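Cysteine protease-like VirA (Shigella flexneri, PDB 3EB8) acts as a secreted effector that promotes Shigella entry into epithelial cells and spread within and between them, although the tubulin protease activity ascribed to it is disputed. Local coordinates at residues 101-109 with 265-275; 123-131 with 242-250. All coordinates share one frame; numbering follows the deposited sequence.

Contact 1 (101-109 with 265-275); sequences GNFKTHKPA and FMPEQRVINNC
One face of the F103 ring is covered by F265, whose CB sits nearly over the ring centre, 3.5 Å from the centroid and close to the ring normal, in a CH-pi contact. The two phenyl planes are almost parallel, at 9°, but so far displaced that they scarcely overlap, and the methylene rather than the second ring does most of the covering. At the edge of F103 lies the sulfur of M266, with SD 3.4 Å from CD2 and near the ring plane, which makes a Met-aromatic contact. The bend of M266 at its last torsion (chi3 -53°) carries CE on to the backbone, 3.4 Å from O of T105. The H106 imidazole has CG of its neighbour K107 over one face, offset toward the rim, and at its edge CG2 of I272, 3.7 Å from CD2. R270 runs alongside H106 in the same direction, but its NH1 is modelled too close for the detail to be trusted.

At H106 the two segments are joined by a backbone hydrogen bond, I272 N to H106 O (2.6 Å). V271 CA approaches the same oxygen at 3.3 Å, and Q269 lays its CG against O of T105. Further along, CG of P108 packs on SG of C275 at 3.6 Å, while CD1 of I272 reaches toward CD of P108.

The loop between strand 94-97 and helix 110-118 is thereby fastened to the connection from helix 245-265 to strand 274-283. M266 and V271 pack on I311 of strand 300-312, and P108 touches V316 and I318 of strand 315-327.

Contact 2 (123-131 with 242-250); sequences IIPNDDYFH and ITSSSVEHI
F130 lays its ring against the turn that leads into helix 245-265, over S244. Its CB lies 4.0 Å from O of T243, and beyond CG the ring slides along the backbone: CD2 is near T243 C, CE2 is 3.4 Å from S244 N, CZ is 3.4 Å from S244 C, and CE1 faces S245 OG. CA of S244 stands over one face, offset toward the rim, in a CH-pi contact, while O of I242 and CD of E248 lie at the edge. F130 N donates to T243 O (2.9 Å), which ties the F130 backbone to the same turn.

S244 OG also gives a short 2.6 Å hydrogen bond to OD1 of N126, approaching from above the amide plane. S246 OG donates to D128 OD2 on its syn lone pair (3.0 Å); a carboxylate here, beside the first turn of a helix, may be favoured by the helix dipole. I124 adds an apolar contact, its CG2 3.7 Å from V247 CG2 and its CD1 against CG1 of I250.

With chi1 at 72°, S244 directs OG to accept from V247 N (3.1 Å), so S244 is a classical serine N-cap, whose hydroxyl is in turn held by N126.

The two contacts involve opposite ends of helix 245-265: contact 2 lies at its N-terminus, contact 1 at its C-terminus and the run into strand 274-283. Their centres are 29 Å apart, the nearest atoms about 13 Å, and they do not touch. Along the chain they are nested, in the order 101-109, 123-131, 242-250, 265-275, so that contact 1 closes the outer loop and contact 2 the inner one. Helix 110-118 and strand 121-123 join the two earlier segments. The helix is thus joined at both ends to loops flanking the mixed sheet, and 242-250 and most of 265-275 lie in the region assigned to tubulin binding, which is tied here to the rest of the fold.

Contact 1 (101-109 with 265-275)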
ATOM      1  N   GLY A 101      15.294   4.931  18.034  1.00 65.45           N
ATOM      2  CA  GLY A 101      14.954   6.224  17.495  1.00 64.22           C
ATOM      3  C   GLY A 101      15.762   7.287  18.185  1.00 65.95           C
ATOM      4  O   GLY A 101      16.417   7.029  19.186  1.00 68.15           O
ATOM      5  N   ASN A 102      15.736   8.483  17.620  1.00 65.12           N
ATOM      6  CA  ASN A 102      16.167   9.674  18.332  1.00 66.77           C
ATOM      7  C   ASN A 102      15.312  10.834  17.856  1.00 64.87           C
ATOM      8  O   ASN A 102      14.606  10.719  16.851  1.00 62.82           O
ATOM      9  CB  ASN A 102      17.647   9.958  18.106  1.00 73.72           C
ATOM     10  CG  ASN A 102      17.933  10.441  16.709  1.00 78.87           C
ATOM     11  OD1 ASN A 102      17.977   9.655  15.766  1.00 80.34           O
ATOM     12  ND2 ASN A 102      18.128  11.741  16.564  1.00 86.09           N
ATOM     13  N   PHE A 103      15.349  11.937  18.590  1.00 65.90           N
ATOM     14  CA  PHE A 103      14.473  13.064  18.288  1.00 69.19           C
ATOM     15  C   PHE A 103      15.267  14.200  17.676  1.00 64.77           C
ATOM     16  O   PHE A 103      14.818  15.341  17.646  1.00 79.03           O
ATOM     17  CB  PHE A 103      13.741  13.533  19.542  1.00 67.84           C
ATOM     18  CG  PHE A 103      12.813  12.503  20.120  1.00 67.97           C
ATOM     19  CD1 PHE A 103      12.995  12.040  21.416  1.00 67.40           C
ATOM     20  CD2 PHE A 103      11.760  11.992  19.370  1.00 64.78           C
ATOM     21  CE1 PHE A 103      12.133  11.096  21.960  1.00 67.38           C
ATOM     22  CE2 PHE A 103      10.893  11.047  19.907  1.00 74.06           C
ATOM     23  CZ  PHE A 103      11.087  10.594  21.205  1.00 66.37           C
ATOM     24  N   LYS A 104      16.444  13.861  17.169  1.00 65.52           N
ATOM     25  CA  LYS A 104      17.304  14.822  16.500  1.00 76.97           C
ATOM     26  C   LYS A 104      17.464  14.518  15.003  1.00 73.61           C
ATOM     27  O   LYS A 104      18.455  14.919  14.394  1.00 74.38           O
ATOM     28  CB  LYS A 104      18.670  14.880  17.203  1.00 68.64           C
ATOM     29  CG  LYS A 104      18.583  15.315  18.682  1.00 71.85           C
ATOM     30  CD  LYS A 104      19.924  15.212  19.402  1.00 73.48           C
ATOM     31  CE  LYS A 104      19.770  15.482  20.897  1.00 81.05           C
ATOM     32  NZ  LYS A 104      21.077  15.764  21.577  1.00 79.41           N
ATOM     33  N   THR A 105      16.486  13.813  14.426  1.00 74.11           N
ATOM     34  CA  THR A 105      16.458  13.517  12.993  1.00 61.09           C
ATOM     35  C   THR A 105      15.189  14.068  12.345  1.00 66.98           C
ATOM     36  O   THR A 105      14.179  14.299  13.010  1.00 77.13           O
ATOM     37  CB  THR A 105      16.548  12.012  12.709  1.00 60.86           C
ATOM     38  OG1 THR A 105      17.626  11.451  13.463  1.00 89.21           O
ATOM     39  CG2 THR A 105      16.829  11.766  11.236  1.00 66.59           C
ATOM     40  N   HIS A 106      15.249  14.275  11.035  1.00 62.06           N
ATOM     41  CA  HIS A 106      14.167  14.900  10.301  1.00 62.77           C
ATOM     42  C   HIS A 106      13.417  13.873   9.456  1.00 62.63           C
ATOM     43  O   HIS A 106      12.447  14.208   8.788  1.00 60.29           O
ATOM     44  CB  HIS A 106      14.735  16.001   9.399  1.00 79.65           C
ATOM     45  CG  HIS A 106      15.695  15.494   8.364  1.00 96.74           C
ATOM     46  ND1 HIS A 106      17.041  15.334   8.612  1.00107.12           N
ATOM     47  CD2 HIS A 106      15.501  15.099   7.083  1.00 97.18           C
ATOM     48  CE1 HIS A 106      17.638  14.870   7.528  1.00105.06           C
ATOM     49  NE2 HIS A 106      16.724  14.720   6.584  1.00 99.21           N
ATOM     50  N   LYS A 107      13.873  12.624   9.483  1.00 62.94           N
ATOM     51  CA  LYS A 107      13.277  11.575   8.650  1.00 68.07           C
ATOM     52  C   LYS A 107      13.356  10.198   9.330  1.00 66.37           C
ATOM     53  O   LYS A 107      14.220   9.973  10.190  1.00 58.50           O
ATOM     54  CB  LYS A 107      13.984  11.524   7.288  1.00 54.54           C
ATOM     55  CG  LYS A 107      15.478  11.140   7.371  1.00 64.93           C
ATOM     56  CD  LYS A 107      16.144  11.122   5.998  1.00 79.63           C
ATOM     57  CE  LYS A 107      17.640  10.854   6.102  1.00 93.74           C
ATOM     58  NZ  LYS A 107      18.381  11.925   6.843  1.00 90.34           N
ATOM     59  N   PRO A 108      12.470   9.268   8.937  1.00 59.82           N
ATOM     60  CA  PRO A 108      12.525   7.921   9.512  1.00 54.29           C
ATOM     61  C   PRO A 108      13.830   7.257   9.143  1.00 57.26           C
ATOM     62  O   PRO A 108      14.347   7.528   8.050  1.00 65.53           O
ATOM     63  CB  PRO A 108      11.378   7.188   8.817  1.00 61.94           C
ATOM     64  CG  PRO A 108      10.454   8.264   8.294  1.00 51.99           C
ATOM     65  CD  PRO A 108      11.331   9.456   8.021  1.00 59.57           C
ATOM     66  N   ALA A 109      14.358   6.404  10.022  1.00 56.47           N
ATOM     67  CA  ALA A 109      15.512   5.579   9.669  1.00 57.59           C
ATOM     68  C   ALA A 109      15.144   4.573   8.581  1.00 56.67           C
ATOM     69  O   ALA A 109      13.981   4.216   8.424  1.00 62.39           O
ATOM     70  CB  ALA A 109      16.039   4.855  10.889  1.00 59.11           C
ATOM     71  N   PHE A 265       8.117  15.680  22.277  1.00 48.67           N
ATOM     72  CA  PHE A 265       9.444  15.100  22.106  1.00 53.17           C
ATOM     73  C   PHE A 265      10.375  15.888  21.192  1.00 61.74           C
ATOM     74  O   PHE A 265      11.580  15.930  21.432  1.00 76.56           O
ATOM     75  CB  PHE A 265       9.343  13.640  21.634  1.00 54.93           C
ATOM     76  CG  PHE A 265       8.513  12.765  22.546  1.00 52.44           C
ATOM     77  CD1 PHE A 265       7.420  12.077  22.059  1.00 61.09           C
ATOM     78  CD2 PHE A 265       8.817  12.660  23.897  1.00 62.27           C
ATOM     79  CE1 PHE A 265       6.646  11.285  22.896  1.00 60.74           C
ATOM     80  CE2 PHE A 265       8.047  11.867  24.750  1.00 49.31           C
ATOM     81  CZ  PHE A 265       6.961  11.185  24.245  1.00 54.37           C
ATOM     82  N   MET A 266       9.842  16.511  20.150  1.00 52.21           N
ATOM     83  CA  MET A 266      10.707  17.250  19.229  1.00 47.44           C
ATOM     84  C   MET A 266      10.046  18.497  18.642  1.00 49.01           C
ATOM     85  O   MET A 266       9.834  18.576  17.428  1.00 49.05           O
ATOM     86  CB  MET A 266      11.203  16.328  18.121  1.00 47.31           C
ATOM     87  CG  MET A 266      10.137  15.432  17.523  1.00 48.77           C
ATOM     88  SD  MET A 266      10.795  13.930  16.738  1.00 63.64           S
ATOM     89  CE  MET A 266      12.009  14.592  15.602  1.00 46.39           C
ATOM     90  N   PRO A 267       9.725  19.475  19.509  1.00 48.02           N
ATOM     91  CA  PRO A 267       9.079  20.737  19.139  1.00 56.79           C
ATOM     92  C   PRO A 267       9.952  21.522  18.162  1.00 61.83           C
ATOM     93  O   PRO A 267       9.439  22.147  17.241  1.00 73.15           O
ATOM     94  CB  PRO A 267       8.989  21.509  20.470  1.00 54.75           C
ATOM     95  CG  PRO A 267       9.331  20.561  21.541  1.00 50.38           C
ATOM     96  CD  PRO A 267      10.110  19.433  20.931  1.00 52.98           C
ATOM     97  N   GLU A 268      11.264  21.483  18.374  1.00 59.96           N
ATOM     98  CA  GLU A 268      12.210  22.280  17.595  1.00 76.86           C
ATOM     99  C   GLU A 268      12.592  21.576  16.297  1.00 83.26           C
ATOM    100  O   GLU A 268      12.834  22.223  15.280  1.00 84.00           O
ATOM    101  CB  GLU A 268      13.464  22.598  18.430  1.00 72.62           C
ATOM    102  CG  GLU A 268      14.491  21.452  18.540  1.00 88.51           C
ATOM    103  CD  GLU A 268      13.929  20.178  19.157  1.00 95.77           C
ATOM    104  OE1 GLU A 268      12.957  20.263  19.928  1.00 91.59           O
ATOM    105  OE2 GLU A 268      14.462  19.085  18.872  1.00100.69           O
ATOM    106  N   GLN A 269      12.616  20.245  16.336  1.00 78.91           N
ATOM    107  CA  GLN A 269      13.051  19.440  15.195  1.00 76.50           C
ATOM    108  C   GLN A 269      12.119  19.545  13.993  1.00 70.82           C
ATOM    109  O   GLN A 269      10.907  19.641  14.135  1.00 79.64           O
ATOM    110  CB  GLN A 269      13.233  17.980  15.604  1.00 84.66           C
ATOM    111  CG  GLN A 269      13.944  17.148  14.562  1.00 84.29           C
ATOM    112  CD  GLN A 269      15.377  17.593  14.339  1.00 82.90           C
ATOM    113  OE1 GLN A 269      15.835  17.681  13.198  1.00 75.38           O
ATOM    114  NE2 GLN A 269      16.092  17.879  15.428  1.00 73.25           N
ATOM    115  N   ARG A 270      12.712  19.482  12.808  1.00 83.17           N
ATOM    116  CA  ARG A 270      12.052  19.810  11.543  1.00 77.04           C
ATOM    117  C   ARG A 270      11.065  18.780  10.978  1.00 75.57           C
ATOM    118  O   ARG A 270       9.968  19.142  10.555  1.00 80.96           O
ATOM    119  CB  ARG A 270      13.126  20.116  10.498  1.00 87.07           C
ATOM    120  CG  ARG A 270      12.625  20.257   9.081  1.00 91.70           C
ATOM    121  CD  ARG A 270      13.799  20.387   8.118  1.00106.61           C
ATOM    122  NE  ARG A 270      13.496  19.842   6.794  1.00125.50           N
ATOM    123  CZ  ARG A 270      13.936  18.668   6.351  1.00135.71           C
ATOM    124  NH1 ARG A 270      14.708  17.915   7.125  1.00136.37           N
ATOM    125  NH2 ARG A 270      13.613  18.248   5.134  1.00141.65           N
ATOM    126  N   VAL A 271      11.473  17.514  10.940  1.00 65.29           N
ATOM    127  CA  VAL A 271      10.625  16.395  10.457  1.00 65.47           C
ATOM    128  C   VAL A 271       9.925  16.522   9.090  1.00 63.59           C
ATOM    129  O   VAL A 271       8.937  17.246   8.926  1.00 62.50           O
ATOM    130  CB  VAL A 271       9.581  15.928  11.499  1.00 64.02           C
ATOM    131  CG1 VAL A 271       8.979  14.598  11.061  1.00 45.61           C
ATOM    132  CG2 VAL A 271      10.226  15.804  12.858  1.00 45.97           C
ATOM    133  N   ILE A 272      10.423  15.763   8.121  1.00 54.81           N
ATOM    134  CA  ILE A 272       9.801  15.700   6.806  1.00 63.14           C
ATOM    135  C   ILE A 272       8.381  15.191   6.954  1.00 65.61           C
ATOM    136  O   ILE A 272       8.101  14.386   7.828  1.00 66.68           O
ATOM    137  CB  ILE A 272      10.563  14.753   5.850  1.00 74.56           C
ATOM    138  CG1 ILE A 272      10.412  13.300   6.302  1.00 70.72           C
ATOM    139  CG2 ILE A 272      12.047  15.135   5.761  1.00 73.77           C
ATOM    140  CD1 ILE A 272      10.892  12.304   5.274  1.00 68.55           C
ATOM    141  N   ASN A 273       7.487  15.656   6.090  1.00 70.59           N
ATOM    142  CA  ASN A 273       6.087  15.260   6.162  1.00 72.68           C
ATOM    143  C   ASN A 273       5.809  13.813   5.735  1.00 71.51           C
ATOM    144  O   ASN A 273       5.090  13.078   6.423  1.00 64.08           O
ATOM    145  CB  ASN A 273       5.222  16.184   5.309  1.00 80.18           C
ATOM    146  CG  ASN A 273       3.798  15.675   5.177  1.00 91.88           C
ATOM    147  OD1 ASN A 273       3.454  14.981   4.213  1.00 93.81           O
ATOM    148  ND2 ASN A 273       2.966  15.994   6.163  1.00 95.73           N
ATOM    149  N   ASN A 274       6.362  13.430   4.579  1.00 70.33           N
ATOM    150  CA  ASN A 274       6.034  12.166   3.922  1.00 73.44           C
ATOM    151  C   ASN A 274       7.225  11.558   3.189  1.00 80.52           C
ATOM    152  O   ASN A 274       8.109  12.287   2.737  1.00 83.05           O
ATOM    153  CB  ASN A 274       4.872  12.372   2.946  1.00 79.88           C
ATOM    154  CG  ASN A 274       4.840  11.324   1.837  1.00100.67           C
ATOM    155  OD1 ASN A 274       5.200  11.615   0.697  1.00114.67           O
ATOM    156  ND2 ASN A 274       4.410  10.103   2.165  1.00 90.57           N
ATOM    157  N   CYS A 275       7.240  10.225   3.069  1.00 44.16           N
ATOM    158  CA  CYS A 275       8.321   9.508   2.377  1.00 55.43           C
ATOM    159  C   CYS A 275       7.907   8.891   1.022  1.00 63.32           C
ATOM    160  O   CYS A 275       8.632   8.073   0.472  1.00 76.52           O
ATOM    161  CB  CYS A 275       8.942   8.429   3.289  1.00 55.86           C
ATOM    162  SG  CYS A 275       8.915   8.820   5.073  1.00 92.53           S
TER

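Contact 2 (123-131 with 242-250)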
ATOM      1  N   ILE A 123      -7.736  -3.062   8.644  1.00 54.09           N
ATOM      2  CA  ILE A 123      -8.777  -2.469   7.828  1.00 54.46           C
ATOM      3  C   ILE A 123      -9.685  -1.570   8.671  1.00 55.27           C
ATOM      4  O   ILE A 123     -10.132  -1.964   9.744  1.00 56.19           O
ATOM      5  CB  ILE A 123      -9.612  -3.569   7.144  1.00 55.29           C
ATOM      6  CG1 ILE A 123      -8.751  -4.331   6.142  1.00 54.59           C
ATOM      7  CG2 ILE A 123     -10.862  -2.998   6.472  1.00 56.17           C
ATOM      8  CD1 ILE A 123      -9.314  -5.689   5.773  1.00 55.47           C
ATOM      9  N   ILE A 124      -9.932  -0.359   8.179  1.00 55.05           N
ATOM     10  CA  ILE A 124     -10.910   0.551   8.747  1.00 55.98           C
ATOM     11  C   ILE A 124     -12.257   0.235   8.112  1.00 57.24           C
ATOM     12  O   ILE A 124     -12.422   0.387   6.903  1.00 57.66           O
ATOM     13  CB  ILE A 124     -10.541   2.019   8.428  1.00 55.26           C
ATOM     14  CG1 ILE A 124      -9.094   2.313   8.847  1.00 54.06           C
ATOM     15  CG2 ILE A 124     -11.493   2.972   9.090  1.00 56.30           C
ATOM     16  CD1 ILE A 124      -8.765   1.840  10.248  1.00 54.46           C
ATOM     17  N   PRO A 125     -13.219  -0.245   8.908  1.00 63.13           N
ATOM     18  CA  PRO A 125     -14.524  -0.606   8.337  1.00 71.44           C
ATOM     19  C   PRO A 125     -15.221   0.583   7.669  1.00 78.00           C
ATOM     20  O   PRO A 125     -15.368   1.649   8.276  1.00 79.32           O
ATOM     21  CB  PRO A 125     -15.327  -1.081   9.556  1.00 68.08           C
ATOM     22  CG  PRO A 125     -14.303  -1.492  10.555  1.00 71.03           C
ATOM     23  CD  PRO A 125     -13.139  -0.552  10.346  1.00 66.92           C
ATOM     24  N   ASN A 126     -15.636   0.382   6.421  1.00 83.96           N
ATOM     25  CA  ASN A 126     -16.268   1.420   5.614  1.00107.49           C
ATOM     26  C   ASN A 126     -17.717   1.096   5.282  1.00104.70           C
ATOM     27  O   ASN A 126     -18.039   0.800   4.127  1.00107.09           O
ATOM     28  CB  ASN A 126     -15.497   1.619   4.301  1.00119.35           C
ATOM     29  CG  ASN A 126     -14.212   2.415   4.484  1.00111.84           C
ATOM     30  OD1 ASN A 126     -14.083   3.193   5.432  1.00 96.72           O
ATOM     31  ND2 ASN A 126     -13.256   2.228   3.566  1.00106.78           N
ATOM     32  N   ASP A 127     -18.584   1.152   6.286  1.00 99.41           N
ATOM     33  CA  ASP A 127     -20.011   0.919   6.085  1.00102.94           C
ATOM     34  C   ASP A 127     -20.652   2.225   5.641  1.00108.33           C
ATOM     35  O   ASP A 127     -21.573   2.242   4.822  1.00109.96           O
ATOM     36  CB  ASP A 127     -20.665   0.461   7.388  1.00101.73           C
ATOM     37  CG  ASP A 127     -19.672  -0.146   8.349  1.00114.21           C
ATOM     38  OD1 ASP A 127     -18.806  -0.918   7.888  1.00118.62           O
ATOM     39  OD2 ASP A 127     -19.749   0.158   9.559  1.00117.67           O
ATOM     40  N   ASP A 128     -20.155   3.319   6.204  1.00102.65           N
ATOM     41  CA  ASP A 128     -20.631   4.644   5.858  1.00 94.71           C
ATOM     42  C   ASP A 128     -19.679   5.282   4.856  1.00 87.21           C
ATOM     43  O   ASP A 128     -19.096   6.335   5.129  1.00 90.46           O
ATOM     44  CB  ASP A 128     -20.730   5.506   7.116  1.00103.98           C
ATOM     45  CG  ASP A 128     -19.542   5.311   8.053  1.00107.82           C
ATOM     46  OD1 ASP A 128     -19.757   4.804   9.179  1.00111.05           O
ATOM     47  OD2 ASP A 128     -18.398   5.653   7.663  1.00 93.21           O
ATOM     48  N   TYR A 129     -19.522   4.637   3.703  1.00 69.74           N
ATOM     49  CA  TYR A 129     -18.614   5.125   2.669  1.00 70.08           C
ATOM     50  C   TYR A 129     -19.232   6.306   1.939  1.00 64.75           C
ATOM     51  O   TYR A 129     -20.445   6.396   1.801  1.00 66.04           O
ATOM     52  CB  TYR A 129     -18.262   4.012   1.681  1.00 61.49           C
ATOM     53  CG  TYR A 129     -19.471   3.415   1.037  1.00 74.28           C
ATOM     54  CD1 TYR A 129     -20.045   3.999  -0.093  1.00 79.24           C
ATOM     55  CD2 TYR A 129     -20.071   2.276   1.566  1.00 84.07           C
ATOM     56  CE1 TYR A 129     -21.181   3.456  -0.687  1.00 72.23           C
ATOM     57  CE2 TYR A 129     -21.207   1.723   0.978  1.00 73.83           C
ATOM     58  CZ  TYR A 129     -21.752   2.320  -0.142  1.00 76.43           C
ATOM     59  OH  TYR A 129     -22.871   1.778  -0.720  1.00 92.98           O
ATOM     60  N   PHE A 130     -18.381   7.214   1.485  1.00 64.06           N
ATOM     61  CA  PHE A 130     -18.818   8.374   0.727  1.00 64.74           C
ATOM     62  C   PHE A 130     -19.261   7.980  -0.669  1.00 63.80           C
ATOM     63  O   PHE A 130     -18.768   6.996  -1.225  1.00 65.53           O
ATOM     64  CB  PHE A 130     -17.682   9.391   0.609  1.00 64.56           C
ATOM     65  CG  PHE A 130     -17.228   9.949   1.921  1.00 66.68           C
ATOM     66  CD1 PHE A 130     -18.149  10.307   2.899  1.00 69.64           C
ATOM     67  CD2 PHE A 130     -15.877  10.137   2.175  1.00 66.03           C
ATOM     68  CE1 PHE A 130     -17.723  10.826   4.121  1.00 71.97           C
ATOM     69  CE2 PHE A 130     -15.442  10.666   3.388  1.00 68.31           C
ATOM     70  CZ  PHE A 130     -16.359  11.009   4.361  1.00 71.31           C
ATOM     71  N   HIS A 131     -20.183   8.752  -1.241  1.00 64.29           N
ATOM     72  CA  HIS A 131     -20.570   8.561  -2.632  1.00 63.06           C
ATOM     73  C   HIS A 131     -19.540   9.181  -3.561  1.00 61.62           C
ATOM     74  O   HIS A 131     -18.785  10.064  -3.153  1.00 64.11           O
ATOM     75  CB  HIS A 131     -21.931   9.196  -2.902  1.00 65.28           C
ATOM     76  CG  HIS A 131     -23.046   8.579  -2.121  1.00107.81           C
ATOM     77  ND1 HIS A 131     -23.850   9.305  -1.264  1.00113.51           N
ATOM     78  CD2 HIS A 131     -23.491   7.302  -2.062  1.00113.07           C
ATOM     79  CE1 HIS A 131     -24.745   8.501  -0.717  1.00115.14           C
ATOM     80  NE2 HIS A 131     -24.547   7.278  -1.183  1.00118.56           N
ATOM     81  N   ILE A 242      -9.507   8.823   1.531  1.00 49.12           N
ATOM     82  CA  ILE A 242     -10.609   9.347   2.327  1.00 50.35           C
ATOM     83  C   ILE A 242     -11.914   8.734   1.830  1.00 56.46           C
ATOM     84  O   ILE A 242     -12.537   9.270   0.930  1.00 55.37           O
ATOM     85  CB  ILE A 242     -10.685  10.882   2.270  1.00 59.71           C
ATOM     86  CG1 ILE A 242      -9.317  11.491   2.551  1.00 51.09           C
ATOM     87  CG2 ILE A 242     -11.679  11.397   3.291  1.00 67.90           C
ATOM     88  CD1 ILE A 242      -8.810  11.185   3.920  1.00 55.15           C
ATOM     89  N   THR A 243     -12.319   7.603   2.403  1.00 51.32           N
ATOM     90  CA  THR A 243     -13.467   6.880   1.874  1.00 76.58           C
ATOM     91  C   THR A 243     -14.668   6.902   2.800  1.00 77.51           C
ATOM     92  O   THR A 243     -15.738   6.425   2.433  1.00 75.64           O
ATOM     93  CB  THR A 243     -13.127   5.401   1.542  1.00 58.78           C
ATOM     94  OG1 THR A 243     -12.669   4.736   2.721  1.00 54.50           O
ATOM     95  CG2 THR A 243     -12.062   5.320   0.460  1.00 49.89           C
ATOM     96  N   SER A 244     -14.501   7.445   4.002  1.00 53.90           N
ATOM     97  CA  SER A 244     -15.598   7.437   4.957  1.00 55.42           C
ATOM     98  C   SER A 244     -15.311   8.276   6.184  1.00 55.97           C
ATOM     99  O   SER A 244     -14.161   8.624   6.463  1.00 57.10           O
ATOM    100  CB  SER A 244     -15.891   6.004   5.401  1.00 55.58           C
ATOM    101  OG  SER A 244     -14.861   5.533   6.244  1.00 60.05           O
ATOM    102  N   SER A 245     -16.372   8.575   6.923  1.00 57.55           N
ATOM    103  CA  SER A 245     -16.277   9.249   8.207  1.00 58.33           C
ATOM    104  C   SER A 245     -15.386   8.442   9.147  1.00 61.80           C
ATOM    105  O   SER A 245     -14.650   9.014   9.956  1.00 61.58           O
ATOM    106  CB  SER A 245     -17.669   9.394   8.813  1.00 60.30           C
ATOM    107  OG  SER A 245     -18.599   9.741   7.810  1.00100.37           O
ATOM    108  N   SER A 246     -15.451   7.113   9.025  1.00 58.55           N
ATOM    109  CA  SER A 246     -14.686   6.209   9.885  1.00 56.73           C
ATOM    110  C   SER A 246     -13.192   6.356   9.660  1.00 58.86           C
ATOM    111  O   SER A 246     -12.414   6.366  10.610  1.00 56.05           O
ATOM    112  CB  SER A 246     -15.106   4.759   9.665  1.00 64.64           C
ATOM    113  OG  SER A 246     -16.509   4.638   9.739  1.00 63.60           O
ATOM    114  N   VAL A 247     -12.793   6.464   8.398  1.00 54.22           N
ATOM    115  CA  VAL A 247     -11.394   6.706   8.067  1.00 52.89           C
ATOM    116  C   VAL A 247     -10.984   8.094   8.555  1.00 53.04           C
ATOM    117  O   VAL A 247      -9.913   8.275   9.148  1.00 52.46           O
ATOM    118  CB  VAL A 247     -11.151   6.613   6.543  1.00 58.70           C
ATOM    119  CG1 VAL A 247      -9.805   7.212   6.170  1.00 50.88           C
ATOM    120  CG2 VAL A 247     -11.227   5.165   6.077  1.00 51.62           C
ATOM    121  N   GLU A 248     -11.844   9.075   8.308  1.00 53.89           N
ATOM    122  CA  GLU A 248     -11.607  10.407   8.829  1.00 59.64           C
ATOM    123  C   GLU A 248     -11.326  10.368  10.329  1.00 59.16           C
ATOM    124  O   GLU A 248     -10.422  11.042  10.812  1.00 59.14           O
ATOM    125  CB  GLU A 248     -12.810  11.311   8.546  1.00 55.56           C
ATOM    126  CG  GLU A 248     -12.846  11.827   7.119  1.00 55.09           C
ATOM    127  CD  GLU A 248     -13.954  12.842   6.883  1.00 71.93           C
ATOM    128  OE1 GLU A 248     -14.917  12.887   7.688  1.00 80.16           O
ATOM    129  OE2 GLU A 248     -13.863  13.590   5.885  1.00 65.96           O
ATOM    130  N   HIS A 249     -12.104   9.570  11.055  1.00 55.59           N
ATOM    131  CA  HIS A 249     -12.006   9.543  12.497  1.00 56.22           C
ATOM    132  C   HIS A 249     -10.673   8.917  12.907  1.00 60.06           C
ATOM    133  O   HIS A 249      -9.907   9.508  13.674  1.00 54.84           O
ATOM    134  CB  HIS A 249     -13.210   8.814  13.102  1.00 57.55           C
ATOM    135  CG  HIS A 249     -13.312   8.950  14.584  1.00 86.07           C
ATOM    136  ND1 HIS A 249     -13.108   7.891  15.445  1.00 92.08           N
ATOM    137  CD2 HIS A 249     -13.598  10.021  15.364  1.00 97.57           C
ATOM    138  CE1 HIS A 249     -13.267   8.305  16.691  1.00102.84           C
ATOM    139  NE2 HIS A 249     -13.563   9.592  16.669  1.00105.76           N
ATOM    140  N   ILE A 250     -10.378   7.738  12.381  1.00 54.26           N
ATOM    141  CA  ILE A 250      -9.110   7.110  12.703  1.00 53.26           C
ATOM    142  C   ILE A 250      -7.961   8.051  12.337  1.00 54.64           C
ATOM    143  O   ILE A 250      -7.022   8.240  13.101  1.00 52.00           O
ATOM    144  CB  ILE A 250      -8.910   5.766  11.968  1.00 56.43           C
ATOM    145  CG1 ILE A 250     -10.158   4.894  12.098  1.00 73.58           C
ATOM    146  CG2 ILE A 250      -7.692   5.046  12.517  1.00 59.06           C
ATOM    147  CD1 ILE A 250     -10.766   4.908  13.486  1.00 86.59           C
TER